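Glutathione peroxidase (Schistosoma mansoni, PDB 2V1M) reduces hydrogen peroxide to water at the expense of glutathione, which it oxidises to glutathione disulfide. Local coordinates at residues L138-Y149 and D161-K169. Residues are numbered along the deposited sequence; the frame is centred on the assembly and turned at random. Where two conformers were deposited one is given.
Sequences LVDRQGQPVKRY and DIMELLEKK. With SO4 (sulfate ion), chain B.
R141, in the type I turn D140-G143 that joins the last two strands of a thioredoxin-like sheet, reaches across to the end of the C-terminal helix, a worked example of tying down a helix end. Its CB and CG only skirt K169 OXT and L165 O; CD comes 3.3 Å from K168 O. An extended chain from CG to NE (chi2 and chi3 both -176°) carries the guanidinium to L166 O, which lies at its edge, in its plane. NH2 binds that oxygen on a lone pair at 2.8 Å, nearly straight at 161°, while NE reaches it from above the carbonyl plane at 3.3 Å. L166 CD2 lies over one guanidinium face; NH1 also donates to G31 O and NH2 to K63 O. Beside this grip, Q142 NE2 donates to K169 O, and a water links R141 N to L165 O. Midway, L138 and L165 meet tip to tip, CG to CD1 at 3.6 Å. At the other end D161 OD2 takes Y149 OH on its anti lone pair (2.7 Å) and, in a salt bridge, K147 NZ on the syn side, tilted out of the carboxylate plane (2.8 Å). Two donors, one cationic, should favour an ionised D161, and the guanidinium probably offsets the helix dipole's negative end: polar clamps bracket an apolar middle.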
ATOM      1  N   LEU A 138       7.266   1.147   3.207  1.00  2.61           N
ATOM      2  CA  LEU A 138       8.162   0.153   2.642  1.00  3.02           C
ATOM      3  C   LEU A 138       8.499  -0.861   3.749  1.00  2.94           C
ATOM      4  O   LEU A 138       8.942  -0.501   4.849  1.00  2.95           O
ATOM      5  CB  LEU A 138       9.426   0.833   2.135  1.00  3.16           C
ATOM      6  CG  LEU A 138      10.492  -0.069   1.531  1.00  4.33           C
ATOM      7  CD1 LEU A 138       9.943  -0.849   0.324  1.00  5.35           C
ATOM      8  CD2 LEU A 138      11.721   0.745   1.156  1.00  6.21           C
ATOM      9  N   VAL A 139       8.275  -2.137   3.410  1.00  3.08           N
ATOM     10  CA  VAL A 139       8.374  -3.271   4.333  1.00  2.84           C
ATOM     11  C   VAL A 139       9.411  -4.235   3.767  1.00  2.77           C
ATOM     12  O   VAL A 139       9.357  -4.626   2.580  1.00  3.17           O
ATOM     13  CB  VAL A 139       7.005  -3.939   4.462  1.00  3.16           C
ATOM     14  CG1 VAL A 139       7.072  -5.183   5.396  1.00  4.15           C
ATOM     15  CG2 VAL A 139       5.932  -2.967   4.932  1.00  3.82           C
ATOM     16  N   ASP A 140      10.364  -4.630   4.620  1.00  2.89           N
ATOM     17  CA  ASP A 140      11.434  -5.508   4.179  1.00  3.18           C
ATOM     18  C   ASP A 140      10.972  -6.984   4.050  1.00  3.12           C
ATOM     19  O   ASP A 140       9.807  -7.335   4.286  1.00  3.19           O
ATOM     20  CB  ASP A 140      12.656  -5.317   5.102  1.00  3.40           C
ATOM     21  CG  ASP A 140      12.507  -5.948   6.494  1.00  3.81           C
ATOM     22  OD1 ASP A 140      11.544  -6.707   6.750  1.00  3.40           O
ATOM     23  OD2 ASP A 140      13.405  -5.630   7.310  1.00  5.11           O
ATOM     24  N   ARG A 141      11.928  -7.822   3.634  1.00  3.46           N
ATOM     25  CA  ARG A 141      11.643  -9.246   3.402  1.00  3.74           C
ATOM     26  C   ARG A 141      11.305 -10.032   4.672  1.00  3.89           C
ATOM     27  O   ARG A 141      10.898 -11.198   4.548  1.00  4.42           O
ATOM     28  CB  ARG A 141      12.806  -9.915   2.711  1.00  3.95           C
ATOM     29  CG  ARG A 141      13.038  -9.440   1.247  1.00  4.34           C
ATOM     30  CD  ARG A 141      14.152 -10.229   0.605  1.00  5.52           C
ATOM     31  NE  ARG A 141      14.551  -9.838  -0.754  1.00  6.14           N
ATOM     32  CZ  ARG A 141      13.956 -10.248  -1.872  1.00  6.08           C
ATOM     33  NH1 ARG A 141      12.840 -10.959  -1.836  1.00  6.88           N
ATOM     34  NH2 ARG A 141      14.457  -9.926  -3.068  1.00  7.65           N
ATOM     35  N   GLN A 142      11.488  -9.412   5.848  1.00  4.03           N
ATOM     36  CA  GLN A 142      11.092  -9.984   7.138  1.00  4.48           C
ATOM     37  C   GLN A 142       9.833  -9.331   7.694  1.00  3.60           C
ATOM     38  O   GLN A 142       9.479  -9.527   8.862  1.00  4.12           O
ATOM     39  CB  GLN A 142      12.259  -9.921   8.154  1.00  4.90           C
ATOM     40  CG  GLN A 142      13.397 -10.833   7.787  1.00  6.48           C
ATOM     41  CD  GLN A 142      14.259 -10.317   6.650  1.00  6.14           C
ATOM     42  OE1 GLN A 142      14.662  -9.153   6.632  0.80  6.59           O
ATOM     43  NE2 GLN A 142      14.560 -11.197   5.710  1.00  8.60           N
ATOM     44  N   GLY A 143       9.121  -8.561   6.876  1.00  3.16           N
ATOM     45  CA  GLY A 143       7.825  -8.042   7.270  1.00  3.36           C
ATOM     46  C   GLY A 143       7.894  -6.822   8.188  1.00  2.86           C
ATOM     47  O   GLY A 143       6.894  -6.466   8.818  1.00  3.15           O
ATOM     48  N   GLN A 144       9.066  -6.177   8.236  1.00  3.10           N
ATOM     49  CA  GLN A 144       9.298  -5.020   9.119  1.00  3.16           C
ATOM     50  C   GLN A 144       9.124  -3.729   8.317  1.00  2.98           C
ATOM     51  O   GLN A 144       9.822  -3.519   7.317  1.00  2.83           O
ATOM     52  CB  GLN A 144      10.713  -5.071   9.693  1.00  3.61           C
ATOM     53  CG  GLN A 144      11.038  -6.419  10.337  1.00  4.04           C
ATOM     54  CD  GLN A 144      10.118  -6.716  11.492  1.00  4.12           C
ATOM     55  OE1 GLN A 144      10.138  -5.998  12.491  1.00  5.58           O
ATOM     56  NE2 GLN A 144       9.295  -7.745  11.372  1.00  5.12           N
ATOM     57  N   PRO A 145       8.213  -2.838   8.745  1.00  3.07           N
ATOM     58  CA  PRO A 145       8.091  -1.501   8.082  1.00  3.11           C
ATOM     59  C   PRO A 145       9.305  -0.643   8.463  1.00  3.43           C
ATOM     60  O   PRO A 145       9.504  -0.308   9.643  1.00  3.71           O
ATOM     61  CB  PRO A 145       6.795  -0.922   8.644  1.00  3.46           C
ATOM     62  CG  PRO A 145       6.066  -2.125   9.278  1.00  3.63           C
ATOM     63  CD  PRO A 145       7.193  -2.987   9.811  1.00  3.73           C
ATOM     64  N   VAL A 146      10.119  -0.307   7.456  1.00  2.88           N
ATOM     65  CA  VAL A 146      11.367   0.392   7.710  1.00  3.10           C
ATOM     66  C   VAL A 146      11.439   1.765   7.060  1.00  3.08           C
ATOM     67  O   VAL A 146      12.441   2.479   7.320  1.00  3.59           O
ATOM     68  CB  VAL A 146      12.618  -0.452   7.397  1.00  3.46           C
ATOM     69  CG1 VAL A 146      12.672  -1.682   8.291  1.00  4.81           C
ATOM     70  CG2 VAL A 146      12.656  -0.836   5.914  1.00  4.30           C
ATOM     71  N   LYS A 147      10.437   2.187   6.266  1.00  3.21           N
ATOM     72  CA  LYS A 147      10.434   3.554   5.773  1.00  3.13           C
ATOM     73  C   LYS A 147       9.004   3.931   5.470  1.00  3.01           C
ATOM     74  O   LYS A 147       8.174   3.085   5.091  1.00  3.29           O
ATOM     75  CB  LYS A 147      11.343   3.746   4.558  1.00  4.57           C
ATOM     76  CG  LYS A 147      11.781   5.211   4.366  1.00  6.18           C
ATOM     77  CD  LYS A 147      13.137   5.310   3.682  1.00  7.98           C
ATOM     78  CE  LYS A 147      13.470   6.735   3.296  0.50  6.84           C
ATOM     79  NZ  LYS A 147      14.753   6.805   2.541  0.50  8.89           N
ATOM     80  N   ARG A 148       8.722   5.225   5.579  1.00  3.14           N
ATOM     81  CA  ARG A 148       7.413   5.796   5.303  1.00  3.19           C
ATOM     82  C   ARG A 148       7.606   7.040   4.441  1.00  3.08           C
ATOM     83  O   ARG A 148       8.529   7.858   4.684  1.00  4.59           O
ATOM     84  CB  ARG A 148       6.760   6.202   6.636  1.00  3.25           C
ATOM     85  CG  ARG A 148       5.459   6.948   6.530  1.00  3.06           C
ATOM     86  CD  ARG A 148       4.945   7.269   7.946  1.00  3.45           C
ATOM     87  NE  ARG A 148       3.782   8.143   7.894  1.00  3.33           N
ATOM     88  CZ  ARG A 148       2.884   8.246   8.874  1.00  3.17           C
ATOM     89  NH1 ARG A 148       2.951   7.455   9.961  1.00  3.70           N
ATOM     90  NH2 ARG A 148       1.888   9.123   8.762  1.00  3.83           N
ATOM     91  N   TYR A 149       6.749   7.187   3.431  1.00  2.78           N
ATOM     92  CA  TYR A 149       6.848   8.299   2.464  1.00  3.18           C
ATOM     93  C   TYR A 149       5.524   9.021   2.427  1.00  2.71           C
ATOM     94  O   TYR A 149       4.439   8.415   2.380  1.00  3.06           O
ATOM     95  CB  TYR A 149       7.209   7.774   1.065  1.00  3.61           C
ATOM     96  CG  TYR A 149       8.398   6.856   1.021  1.00  3.36           C
ATOM     97  CD1 TYR A 149       9.681   7.354   0.732  1.00  4.20           C
ATOM     98  CD2 TYR A 149       8.251   5.496   1.298  1.00  3.34           C
ATOM     99  CE1 TYR A 149      10.787   6.505   0.678  1.00  4.40           C
ATOM    100  CE2 TYR A 149       9.345   4.648   1.245  1.00  4.07           C
ATOM    101  CZ  TYR A 149      10.597   5.146   0.927  1.00  4.26           C
ATOM    102  OH  TYR A 149      11.638   4.243   0.863  1.00  5.26           O
ATOM    103  N   ASP A 161      15.396   2.758  -2.694  1.00  4.71           N
ATOM    104  CA  ASP A 161      15.243   2.114  -1.403  1.00  4.87           C
ATOM    105  C   ASP A 161      14.716   0.686  -1.558  1.00  4.23           C
ATOM    106  O   ASP A 161      15.152  -0.222  -0.841  1.00  4.73           O
ATOM    107  CB  ASP A 161      14.300   2.926  -0.506  1.00  5.10           C
ATOM    108  CG  ASP A 161      14.892   4.289  -0.078  1.00  5.56           C
ATOM    109  OD1 ASP A 161      16.128   4.469  -0.139  1.00  7.33           O
ATOM    110  OD2 ASP A 161      14.097   5.159   0.373  1.00  6.42           O
ATOM    111  N   ILE A 162      13.775   0.477  -2.480  1.00  3.95           N
ATOM    112  CA  ILE A 162      13.319  -0.874  -2.767  1.00  4.08           C
ATOM    113  C   ILE A 162      14.484  -1.761  -3.205  1.00  4.05           C
ATOM    114  O   ILE A 162      14.598  -2.892  -2.742  1.00  4.56           O
ATOM    115  CB  ILE A 162      12.203  -0.833  -3.830  1.00  4.22           C
ATOM    116  CG1 ILE A 162      10.904  -0.282  -3.181  1.00  3.99           C
ATOM    117  CG2 ILE A 162      11.955  -2.253  -4.425  1.00  5.11           C
ATOM    118  CD1 ILE A 162       9.863   0.170  -4.222  1.00  4.80           C
ATOM    119  N   MET A 163      15.327  -1.280  -4.120  1.00  4.66           N
ATOM    120  CA  MET A 163      16.453  -2.101  -4.590  1.00  5.26           C
ATOM    121  C   MET A 163      17.348  -2.512  -3.449  1.00  5.48           C
ATOM    122  O   MET A 163      17.861  -3.650  -3.428  1.00  5.69           O
ATOM    123  CB  MET A 163      17.292  -1.388  -5.679  1.00  5.60           C
ATOM    124  CG  MET A 163      16.505  -1.023  -6.948  1.00  6.93           C
ATOM    125  SD  MET A 163      15.455  -2.272  -7.611  0.80  6.44           S
ATOM    126  CE  MET A 163      16.650  -3.391  -8.336  1.00 10.71           C
ATOM    127  N   GLU A 164      17.599  -1.609  -2.498  0.50  5.38           N
ATOM    128  CA  GLU A 164      18.448  -1.987  -1.366  0.50  5.98           C
ATOM    129  C   GLU A 164      17.816  -3.162  -0.624  0.50  5.10           C
ATOM    130  O   GLU A 164      18.489  -4.176  -0.321  0.50  5.23           O
ATOM    131  CB  GLU A 164      18.730  -0.784  -0.450  0.50  5.91           C
ATOM    132  CG  GLU A 164      19.593   0.317  -1.128  0.50  7.55           C
ATOM    133  CD  GLU A 164      19.739   1.619  -0.342  0.50  9.85           C
ATOM    134  OE1 GLU A 164      18.739   2.241   0.067  0.50 12.02           O
ATOM    135  OE2 GLU A 164      20.889   2.052  -0.162  0.50 14.02           O
ATOM    136  N   LEU A 165      16.521  -3.054  -0.353  1.00  4.69           N
ATOM    137  CA  LEU A 165      15.889  -4.133   0.424  1.00  4.86           C
ATOM    138  C   LEU A 165      15.749  -5.432  -0.385  1.00  4.95           C
ATOM    139  O   LEU A 165      15.788  -6.531   0.189  1.00  5.92           O
ATOM    140  CB  LEU A 165      14.549  -3.685   0.976  1.00  4.43           C
ATOM    141  CG  LEU A 165      14.580  -2.479   1.929  1.00  4.32           C
ATOM    142  CD1 LEU A 165      13.161  -2.263   2.480  1.00  5.34           C
ATOM    143  CD2 LEU A 165      15.570  -2.721   3.075  1.00  6.46           C
ATOM    144  N   LEU A 166      15.566  -5.333  -1.700  1.00  5.35           N
ATOM    145  CA  LEU A 166      15.496  -6.558  -2.549  1.00  5.56           C
ATOM    146  C   LEU A 166      16.810  -7.290  -2.566  1.00  6.29           C
ATOM    147  O   LEU A 166      16.832  -8.523  -2.669  1.00  7.70           O
ATOM    148  CB  LEU A 166      15.129  -6.198  -3.999  1.00  5.84           C
ATOM    149  CG  LEU A 166      13.681  -5.740  -4.238  1.00  5.55           C
ATOM    150  CD1 LEU A 166      13.522  -5.261  -5.654  1.00  6.20           C
ATOM    151  CD2 LEU A 166      12.654  -6.849  -3.977  1.00  6.42           C
ATOM    152  N   GLU A 167      17.915  -6.544  -2.458  1.00  7.50           N
ATOM    153  CA  GLU A 167      19.243  -7.142  -2.483  1.00  8.85           C
ATOM    154  C   GLU A 167      19.501  -7.952  -1.214  1.00  9.37           C
ATOM    155  O   GLU A 167      20.263  -8.936  -1.272  1.00 10.42           O
ATOM    156  CB  GLU A 167      20.322  -6.065  -2.659  1.00 10.47           C
ATOM    157  CG  GLU A 167      20.589  -5.621  -4.091  0.50 15.82           C
ATOM    158  CD  GLU A 167      21.132  -6.716  -5.001  0.50 21.43           C
ATOM    159  OE1 GLU A 167      21.563  -7.785  -4.512  0.50 24.27           O
ATOM    160  OE2 GLU A 167      21.124  -6.497  -6.229  0.50 24.16           O
ATOM    161  N   LYS A 168      18.875  -7.574  -0.084  1.00  9.18           N
ATOM    162  CA  LYS A 168      19.061  -8.290   1.172  1.00 10.10           C
ATOM    163  C   LYS A 168      18.389  -9.647   1.103  1.00 10.14           C
ATOM    164  O   LYS A 168      17.382  -9.826   0.388  1.00 11.18           O
ATOM    165  CB  LYS A 168      18.489  -7.485   2.356  1.00 10.75           C
ATOM    166  CG  LYS A 168      19.092  -6.118   2.492  1.00 14.09           C
ATOM    167  CD  LYS A 168      18.615  -5.428   3.750  0.50 15.33           C
ATOM    168  CE  LYS A 168      19.714  -4.553   4.308  0.50 17.34           C
ATOM    169  NZ  LYS A 168      20.977  -5.311   4.586  0.50 19.22           N
ATOM    170  N   LYS A 169      18.924 -10.586   1.878  1.00 11.34           N
ATOM    171  CA  LYS A 169      18.285 -11.888   2.051  1.00 13.64           C
ATOM    172  C   LYS A 169      16.952 -11.824   2.797  1.00 14.69           C
ATOM    173  O   LYS A 169      16.754 -11.041   3.731  1.00 15.62           O
ATOM    174  CB  LYS A 169      19.252 -12.821   2.769  1.00 14.19           C
ATOM    175  CG  LYS A 169      18.807 -14.257   2.852  1.00 16.24           C
ATOM    176  CD  LYS A 169      19.797 -15.090   3.658  0.50 16.06           C
ATOM    177  CE  LYS A 169      19.426 -16.567   3.611  0.50 17.45           C
ATOM    178  NZ  LYS A 169      19.639 -17.132   2.247  0.50 18.16           N
ATOM    179  OXT LYS A 169      16.026 -12.571   2.468  1.00 16.98           O
TER
HETATM  180  S   SO4 B1171       3.898  11.661   6.316  0.80  3.70           S
HETATM  181  O1  SO4 B1171       3.106  11.615   7.591  0.80  7.51           O
HETATM  182  O2  SO4 B1171       4.831  12.803   6.437  0.80  9.29           O
HETATM  183  O3  SO4 B1171       4.634  10.383   6.218  0.80  3.22           O
HETATM  184  O4  SO4 B1171       3.010  11.902   5.181  0.80  3.39           O
HETATM  185  O   HOH W   1      14.569  -6.869   2.790  1.00  4.85           O